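Local coordinates for protein 2-dehydropantoate 2-reductase (Geobacter metallireducens, PDB 3HN2) that probably catalyses the NADPH-dependent reduction of ketopantoate to pantoic acid, a step in pantothenate biosynthesis, at residues A10-L15 with L128-G133; L44-I49 with G136-L141. All blocks are in the same frame, centred on the assembly; numbering follows the deposited sequence.

Interaction 1. Residues A10-L15 with L128-G133; sequences AGALGL and LCSNRG
A10 reaches R132 through its carbonyl: A10 O lies over one face of the R132 guanidinium, off toward its rim and 4.0 Å from R132 NE, a packing contact. A10 belongs to the turn between strand 5-8 and helix 14-23, where G11 and G14 fit the glycine-rich GxGxxG pattern of a Rossmann-type dinucleotide fold, consistent with the expected use of NADPH. G11 comes next, its carbonyl carbon 3.7 Å from R132 CD, so the arginine chain runs close along bare backbone. A12 is the centre of the contact. Its methyl points at the other segment and sits between S130 and R132, with A12 CB 3.4 Å from S130 O. S130 OG also gives a weak hydrogen bond to A12 O at 3.2 Å. On the arginine side, R132 CD comes within 3.4 Å of A12 N. It gets there because CG stands between the backbone N and carbonyl carbon of R132 (chi1 58°) and the next torsion is extended; the bend at chi3 (-81°) then turns NE toward A10 O. The guanidinium also forms a long, weak ion pair with D35. An alanine in place of R132 would probably uncover the backbone from A10 to A12 and leave D35 without this distant positive mate. L13 adds the apolar end, against L128 near the end of strand 121-129, a residue on which Y16 and Y17 of helix 14-23 also pack. Here L13 CB lies 3.7 Å from L128 CD1.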
ATOM      1  N   ALA A  10     -11.027  17.760 -16.173  1.00 60.05           N
ATOM      2  CA  ALA A  10     -11.616  16.621 -16.890  1.00 60.96           C
ATOM      3  C   ALA A  10     -10.604  15.504 -17.161  1.00 63.50           C
ATOM      4  O   ALA A  10     -10.679  14.804 -18.177  1.00 68.36           O
ATOM      5  CB  ALA A  10     -12.327  17.070 -18.182  1.00 60.65           C
ATOM      6  N   GLY A  11      -9.664  15.345 -16.236  1.00 61.46           N
ATOM      7  CA  GLY A  11      -8.683  14.277 -16.305  1.00 65.90           C
ATOM      8  C   GLY A  11      -9.171  13.072 -15.534  1.00 66.93           C
ATOM      9  O   GLY A  11     -10.368  12.919 -15.294  1.00 68.71           O
ATOM     10  N   ALA A  12      -8.233  12.228 -15.122  1.00 71.35           N
ATOM     11  CA  ALA A  12      -8.555  10.999 -14.405  1.00 69.58           C
ATOM     12  C   ALA A  12      -8.983  11.239 -12.954  1.00 68.55           C
ATOM     13  O   ALA A  12      -9.475  10.321 -12.293  1.00 73.89           O
ATOM     14  CB  ALA A  12      -7.383  10.037 -14.469  1.00 70.95           C
ATOM     15  N   LEU A  13      -8.800  12.466 -12.465  1.00 58.27           N
ATOM     16  CA  LEU A  13      -9.180  12.805 -11.098  1.00 56.38           C
ATOM     17  C   LEU A  13     -10.307  13.837 -11.011  1.00 56.88           C
ATOM     18  O   LEU A  13     -11.141  13.768 -10.106  1.00 60.96           O
ATOM     19  CB  LEU A  13      -7.951  13.213 -10.262  1.00 56.66           C
ATOM     20  CG  LEU A  13      -7.357  14.618 -10.152  1.00 56.48           C
ATOM     21  CD1 LEU A  13      -8.059  15.443  -9.081  1.00 69.23           C
ATOM     22  CD2 LEU A  13      -5.879  14.509  -9.819  1.00 62.13           C
ATOM     23  N   GLY A  14     -10.323  14.789 -11.940  1.00 52.42           N
ATOM     24  CA  GLY A  14     -11.368  15.802 -11.989  1.00 47.11           C
ATOM     25  C   GLY A  14     -12.725  15.206 -12.310  1.00 51.25           C
ATOM     26  O   GLY A  14     -13.745  15.613 -11.741  1.00 54.01           O
ATOM     27  N   LEU A  15     -12.728  14.233 -13.219  1.00 46.91           N
ATOM     28  CA  LEU A  15     -13.942  13.516 -13.579  1.00 45.69           C
ATOM     29  C   LEU A  15     -14.415  12.635 -12.433  1.00 50.47           C
ATOM     30  O   LEU A  15     -15.590  12.682 -12.069  1.00 52.63           O
ATOM     31  CB  LEU A  15     -13.733  12.680 -14.844  1.00 44.87           C
ATOM     32  CG  LEU A  15     -13.727  13.357 -16.220  1.00 45.50           C
ATOM     33  CD1 LEU A  15     -13.439  12.333 -17.300  1.00 49.05           C
ATOM     34  CD2 LEU A  15     -15.040  14.069 -16.518  1.00 46.06           C
ATOM     35  N   LEU A 128      -4.591   9.317  -5.408  1.00 57.43           N
ATOM     36  CA  LEU A 128      -5.519   8.535  -6.211  1.00 54.04           C
ATOM     37  C   LEU A 128      -4.767   7.684  -7.226  1.00 50.63           C
ATOM     38  O   LEU A 128      -3.823   8.158  -7.857  1.00 45.75           O
ATOM     39  CB  LEU A 128      -6.438   9.495  -6.966  1.00 51.53           C
ATOM     40  CG  LEU A 128      -7.946   9.285  -7.100  1.00 55.11           C
ATOM     41  CD1 LEU A 128      -8.496  10.423  -7.929  1.00 51.98           C
ATOM     42  CD2 LEU A 128      -8.322   7.958  -7.729  1.00 55.22           C
ATOM     43  N   CYS A 129      -5.194   6.432  -7.379  1.00 56.50           N
ATOM     44  CA  CYS A 129      -4.715   5.568  -8.462  1.00 64.34           C
ATOM     45  C   CYS A 129      -5.787   5.514  -9.546  1.00 67.39           C
ATOM     46  O   CYS A 129      -6.835   4.893  -9.356  1.00 65.91           O
ATOM     47  CB  CYS A 129      -4.420   4.152  -7.959  1.00 62.74           C
ATOM     48  SG  CYS A 129      -3.330   4.042  -6.533  1.00 66.72           S
ATOM     49  N   SER A 130      -5.527   6.172 -10.675  1.00 74.46           N
ATOM     50  CA  SER A 130      -6.517   6.268 -11.748  1.00 76.68           C
ATOM     51  C   SER A 130      -5.914   6.493 -13.129  1.00 77.24           C
ATOM     52  O   SER A 130      -5.358   7.556 -13.404  1.00 82.31           O
ATOM     53  CB  SER A 130      -7.534   7.381 -11.451  1.00 76.84           C
ATOM     54  OG  SER A 130      -6.912   8.651 -11.403  1.00 87.10           O
ATOM     55  N   ASN A 131      -6.016   5.482 -13.986  1.00 78.48           N
ATOM     56  CA  ASN A 131      -5.849   5.690 -15.419  1.00 77.69           C
ATOM     57  C   ASN A 131      -7.232   5.916 -16.022  1.00 76.63           C
ATOM     58  O   ASN A 131      -8.218   5.373 -15.535  1.00 75.81           O
ATOM     59  CB  ASN A 131      -5.084   4.531 -16.092  1.00 77.56           C
ATOM     60  CG  ASN A 131      -5.917   3.256 -16.235  1.00 77.55           C
ATOM     61  OD1 ASN A 131      -5.898   2.387 -15.363  1.00 62.37           O
ATOM     62  ND2 ASN A 131      -6.635   3.136 -17.350  1.00 79.30           N
ATOM     63  N   ARG A 132      -7.314   6.739 -17.058  1.00 79.60           N
ATOM     64  CA  ARG A 132      -8.591   7.004 -17.713  1.00 82.75           C
ATOM     65  C   ARG A 132      -8.561   6.479 -19.142  1.00 82.35           C
ATOM     66  O   ARG A 132      -7.647   5.743 -19.520  1.00 78.88           O
ATOM     67  CB  ARG A 132      -8.890   8.511 -17.703  1.00 81.39           C
ATOM     68  CG  ARG A 132      -7.818   9.372 -18.373  1.00 82.56           C
ATOM     69  CD  ARG A 132      -8.134  10.854 -18.255  1.00 90.60           C
ATOM     70  NE  ARG A 132      -9.108  11.307 -19.248  1.00 97.49           N
ATOM     71  CZ  ARG A 132      -8.795  11.936 -20.379  1.00 97.84           C
ATOM     72  NH1 ARG A 132      -7.528  12.195 -20.680  1.00 96.59           N
ATOM     73  NH2 ARG A 132      -9.754  12.306 -21.215  1.00102.47           N
ATOM     74  N   GLY A 133      -9.578   6.828 -19.924  1.00 84.28           N
ATOM     75  CA  GLY A 133      -9.405   6.876 -21.366  1.00 86.53           C
ATOM     76  C   GLY A 133     -10.117   5.919 -22.293  1.00 83.59           C
ATOM     77  O   GLY A 133      -9.476   5.128 -22.979  1.00 88.78           O
TER

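Interaction 2. Residues L44-I49 with G136-L141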
ATOM      1  N   LEU A  44     -21.029   9.816 -18.678  1.00 84.87           N
ATOM      2  CA  LEU A  44     -19.769   9.153 -18.336  1.00 84.40           C
ATOM      3  C   LEU A  44     -19.947   7.932 -17.431  1.00 82.56           C
ATOM      4  O   LEU A  44     -20.823   7.905 -16.563  1.00 84.20           O
ATOM      5  CB  LEU A  44     -18.734  10.142 -17.776  1.00 85.27           C
ATOM      6  CG  LEU A  44     -18.980  10.951 -16.500  1.00 82.38           C
ATOM      7  CD1 LEU A  44     -18.318  10.300 -15.305  1.00 82.07           C
ATOM      8  CD2 LEU A  44     -18.469  12.367 -16.675  1.00 87.15           C
ATOM      9  N   LYS A  45     -19.107   6.927 -17.660  1.00 79.19           N
ATOM     10  CA  LYS A  45     -19.122   5.694 -16.885  1.00 76.74           C
ATOM     11  C   LYS A  45     -17.927   5.665 -15.946  1.00 73.63           C
ATOM     12  O   LYS A  45     -16.789   5.850 -16.376  1.00 76.70           O
ATOM     13  CB  LYS A  45     -19.071   4.472 -17.808  1.00 78.26           C
ATOM     14  CG  LYS A  45     -20.155   4.422 -18.873  1.00 84.12           C
ATOM     15  CD  LYS A  45     -20.351   2.998 -19.364  1.00 91.00           C
ATOM     16  CE  LYS A  45     -21.667   2.841 -20.104  1.00 94.12           C
ATOM     17  NZ  LYS A  45     -22.014   1.409 -20.312  1.00 86.08           N
ATOM     18  N   VAL A  46     -18.188   5.441 -14.661  1.00 68.49           N
ATOM     19  CA  VAL A  46     -17.115   5.301 -13.681  1.00 60.91           C
ATOM     20  C   VAL A  46     -16.980   3.842 -13.276  1.00 55.11           C
ATOM     21  O   VAL A  46     -17.917   3.240 -12.755  1.00 51.30           O
ATOM     22  CB  VAL A  46     -17.334   6.190 -12.429  1.00 59.39           C
ATOM     23  CG1 VAL A  46     -16.249   5.946 -11.386  1.00 46.23           C
ATOM     24  CG2 VAL A  46     -17.348   7.652 -12.816  1.00 62.72           C
ATOM     25  N   PHE A  47     -15.810   3.278 -13.542  1.00 54.40           N
ATOM     26  CA  PHE A  47     -15.490   1.931 -13.106  1.00 55.73           C
ATOM     27  C   PHE A  47     -14.585   2.026 -11.888  1.00 58.25           C
ATOM     28  O   PHE A  47     -13.552   2.687 -11.925  1.00 58.42           O
ATOM     29  CB  PHE A  47     -14.834   1.133 -14.237  1.00 50.86           C
ATOM     30  CG  PHE A  47     -15.644   1.106 -15.503  1.00 53.78           C
ATOM     31  CD1 PHE A  47     -15.302   1.917 -16.580  1.00 66.25           C
ATOM     32  CD2 PHE A  47     -16.761   0.283 -15.615  1.00 59.12           C
ATOM     33  CE1 PHE A  47     -16.057   1.902 -17.751  1.00 70.64           C
ATOM     34  CE2 PHE A  47     -17.521   0.260 -16.783  1.00 60.03           C
ATOM     35  CZ  PHE A  47     -17.167   1.071 -17.852  1.00 66.19           C
ATOM     36  N   SER A  48     -15.002   1.391 -10.798  1.00 61.53           N
ATOM     37  CA  SER A  48     -14.245   1.429  -9.554  1.00 65.73           C
ATOM     38  C   SER A  48     -13.980   0.036  -9.009  1.00 64.98           C
ATOM     39  O   SER A  48     -14.591  -0.945  -9.432  1.00 66.29           O
ATOM     40  CB  SER A  48     -14.989   2.246  -8.494  1.00 65.06           C
ATOM     41  OG  SER A  48     -14.949   3.628  -8.783  1.00 80.75           O
ATOM     42  N   ILE A  49     -13.056  -0.031  -8.059  1.00 62.14           N
ATOM     43  CA  ILE A  49     -12.871  -1.215  -7.240  1.00 64.32           C
ATOM     44  C   ILE A  49     -14.000  -1.282  -6.206  1.00 66.82           C
ATOM     45  O   ILE A  49     -14.329  -2.357  -5.695  1.00 66.24           O
ATOM     46  CB  ILE A  49     -11.503  -1.198  -6.539  1.00 65.45           C
ATOM     47  CG1 ILE A  49     -11.195   0.204  -5.995  1.00 56.41           C
ATOM     48  CG2 ILE A  49     -10.414  -1.643  -7.510  1.00 65.87           C
ATOM     49  CD1 ILE A  49     -10.286   0.215  -4.795  1.00 51.75           C
ATOM     50  N   GLY A 136     -14.928   9.433 -21.926  1.00 79.92           N
ATOM     51  CA  GLY A 136     -16.081   9.369 -21.033  1.00 78.53           C
ATOM     52  C   GLY A 136     -16.084   8.119 -20.175  1.00 78.99           C
ATOM     53  O   GLY A 136     -17.143   7.645 -19.762  1.00 79.99           O
ATOM     54  N   GLU A 137     -14.897   7.572 -19.923  1.00 78.28           N
ATOM     55  CA  GLU A 137     -14.741   6.420 -19.037  1.00 76.84           C
ATOM     56  C   GLU A 137     -13.616   6.654 -18.034  1.00 76.90           C
ATOM     57  O   GLU A 137     -12.452   6.827 -18.409  1.00 78.80           O
ATOM     58  CB  GLU A 137     -14.510   5.128 -19.833  1.00 76.39           C
ATOM     59  CG  GLU A 137     -15.768   4.567 -20.495  1.00 77.17           C
ATOM     60  CD  GLU A 137     -15.569   3.191 -21.118  1.00 79.33           C
ATOM     61  OE1 GLU A 137     -14.461   2.623 -21.011  1.00 78.46           O
ATOM     62  OE2 GLU A 137     -16.538   2.674 -21.716  1.00 81.95           O
ATOM     63  N   VAL A 138     -13.985   6.671 -16.756  1.00 73.75           N
ATOM     64  CA  VAL A 138     -13.045   6.884 -15.660  1.00 71.41           C
ATOM     65  C   VAL A 138     -12.823   5.567 -14.927  1.00 67.32           C
ATOM     66  O   VAL A 138     -13.785   4.898 -14.550  1.00 64.94           O
ATOM     67  CB  VAL A 138     -13.585   7.923 -14.648  1.00 73.37           C
ATOM     68  CG1 VAL A 138     -12.464   8.450 -13.763  1.00 74.15           C
ATOM     69  CG2 VAL A 138     -14.281   9.065 -15.367  1.00 78.79           C
ATOM     70  N   HIS A 139     -11.560   5.197 -14.731  1.00 69.59           N
ATOM     71  CA  HIS A 139     -11.218   3.986 -13.980  1.00 72.96           C
ATOM     72  C   HIS A 139     -10.541   4.352 -12.662  1.00 69.60           C
ATOM     73  O   HIS A 139      -9.556   5.088 -12.654  1.00 70.19           O
ATOM     74  CB  HIS A 139     -10.324   3.048 -14.800  1.00 71.48           C
ATOM     75  CG  HIS A 139     -11.010   2.423 -15.977  1.00 75.83           C
ATOM     76  ND1 HIS A 139     -11.497   3.158 -17.036  1.00 69.30           N
ATOM     77  CD2 HIS A 139     -11.270   1.127 -16.270  1.00 83.62           C
ATOM     78  CE1 HIS A 139     -12.040   2.345 -17.923  1.00 74.06           C
ATOM     79  NE2 HIS A 139     -11.914   1.107 -17.483  1.00 79.26           N
ATOM     80  N   HIS A 140     -11.088   3.846 -11.559  1.00 64.47           N
ATOM     81  CA  HIS A 140     -10.556   4.095 -10.220  1.00 60.43           C
ATOM     82  C   HIS A 140     -10.012   2.798  -9.637  1.00 57.17           C
ATOM     83  O   HIS A 140     -10.772   1.891  -9.295  1.00 62.98           O
ATOM     84  CB  HIS A 140     -11.642   4.701  -9.324  1.00 59.36           C
ATOM     85  CG  HIS A 140     -11.367   4.586  -7.853  1.00 59.10           C
ATOM     86  ND1 HIS A 140     -12.187   3.879  -6.999  1.00 49.87           N
ATOM     87  CD2 HIS A 140     -10.367   5.084  -7.088  1.00 47.20           C
ATOM     88  CE1 HIS A 140     -11.707   3.954  -5.770  1.00 45.54           C
ATOM     89  NE2 HIS A 140     -10.602   4.677  -5.798  1.00 46.28           N
ATOM     90  N   LEU A 141      -8.688   2.724  -9.527  1.00 55.84           N
ATOM     91  CA  LEU A 141      -8.006   1.478  -9.167  1.00 61.82           C
ATOM     92  C   LEU A 141      -7.697   1.353  -7.677  1.00 58.28           C
ATOM     93  O   LEU A 141      -7.412   0.254  -7.191  1.00 61.47           O
ATOM     94  CB  LEU A 141      -6.721   1.304  -9.992  1.00 60.77           C
ATOM     95  CG  LEU A 141      -6.770   1.520 -11.511  1.00 67.08           C
ATOM     96  CD1 LEU A 141      -5.384   1.313 -12.115  1.00 66.36           C
ATOM     97  CD2 LEU A 141      -7.805   0.621 -12.197  1.00 58.09           C
TER
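F47 and H139 both set CG anti to the carbonyl carbon (chi1 -55° and -68°); being paired across a parallel strand pair, 44-48 with 137-140, they leave the same face, and the matching torsions turn their rings the same way, side by side. The pair belongs to a small three-stranded sheet completed by strand 53-55. F47 CD1 lies over one face of the H139 imidazole, 3.6 Å from H139 CE1, with the ring planes 43° apart. The carboxylate of E137 meets the same phenyl ring at its edge, E137 CD lying 3.6 Å from F47 CE1. The backbones are joined by alternating, nearly straight bonds: K45 N to G136 O, V138 N to K45 O, F47 N to V138 O and H140 N to F47 O, the last 2.7 Å long. On the other face V46 and V138 stand alongside each other, V46 CG2 4.2 Å from V138 CB, and pack against helix 14-23 through A19, L15 and Y16. H140, on that face too, stacks on Y16 and gives its NE2 hydrogen bond to A143 O. At its other nitrogen, S48 OG lies near the edge of the imidazole and makes a weak hydrogen bond to H140 ND1, 3.3 Å long.

Interactions 1 and 2 adjoin, their centres about 8 Å apart; strands 121-129 and 137-140 are consecutive, and the chain between them turns back. The residues after L128 run alongside the glycine-rich turn in interaction 1, and the chain then returns as the strand of interaction 2. L141, just past strand 137-140, probably gives a hydrogen bond from its N to C129 O, 2.9 Å, while S130 CB packs 3.3 Å from H139 O. Helix 14-23 connects them as well: L15, from the segment 10-15, touches both V138 and L44. The small sheet thus lies against the probable dinucleotide-binding turn, with V138 near its glycines but not touching them.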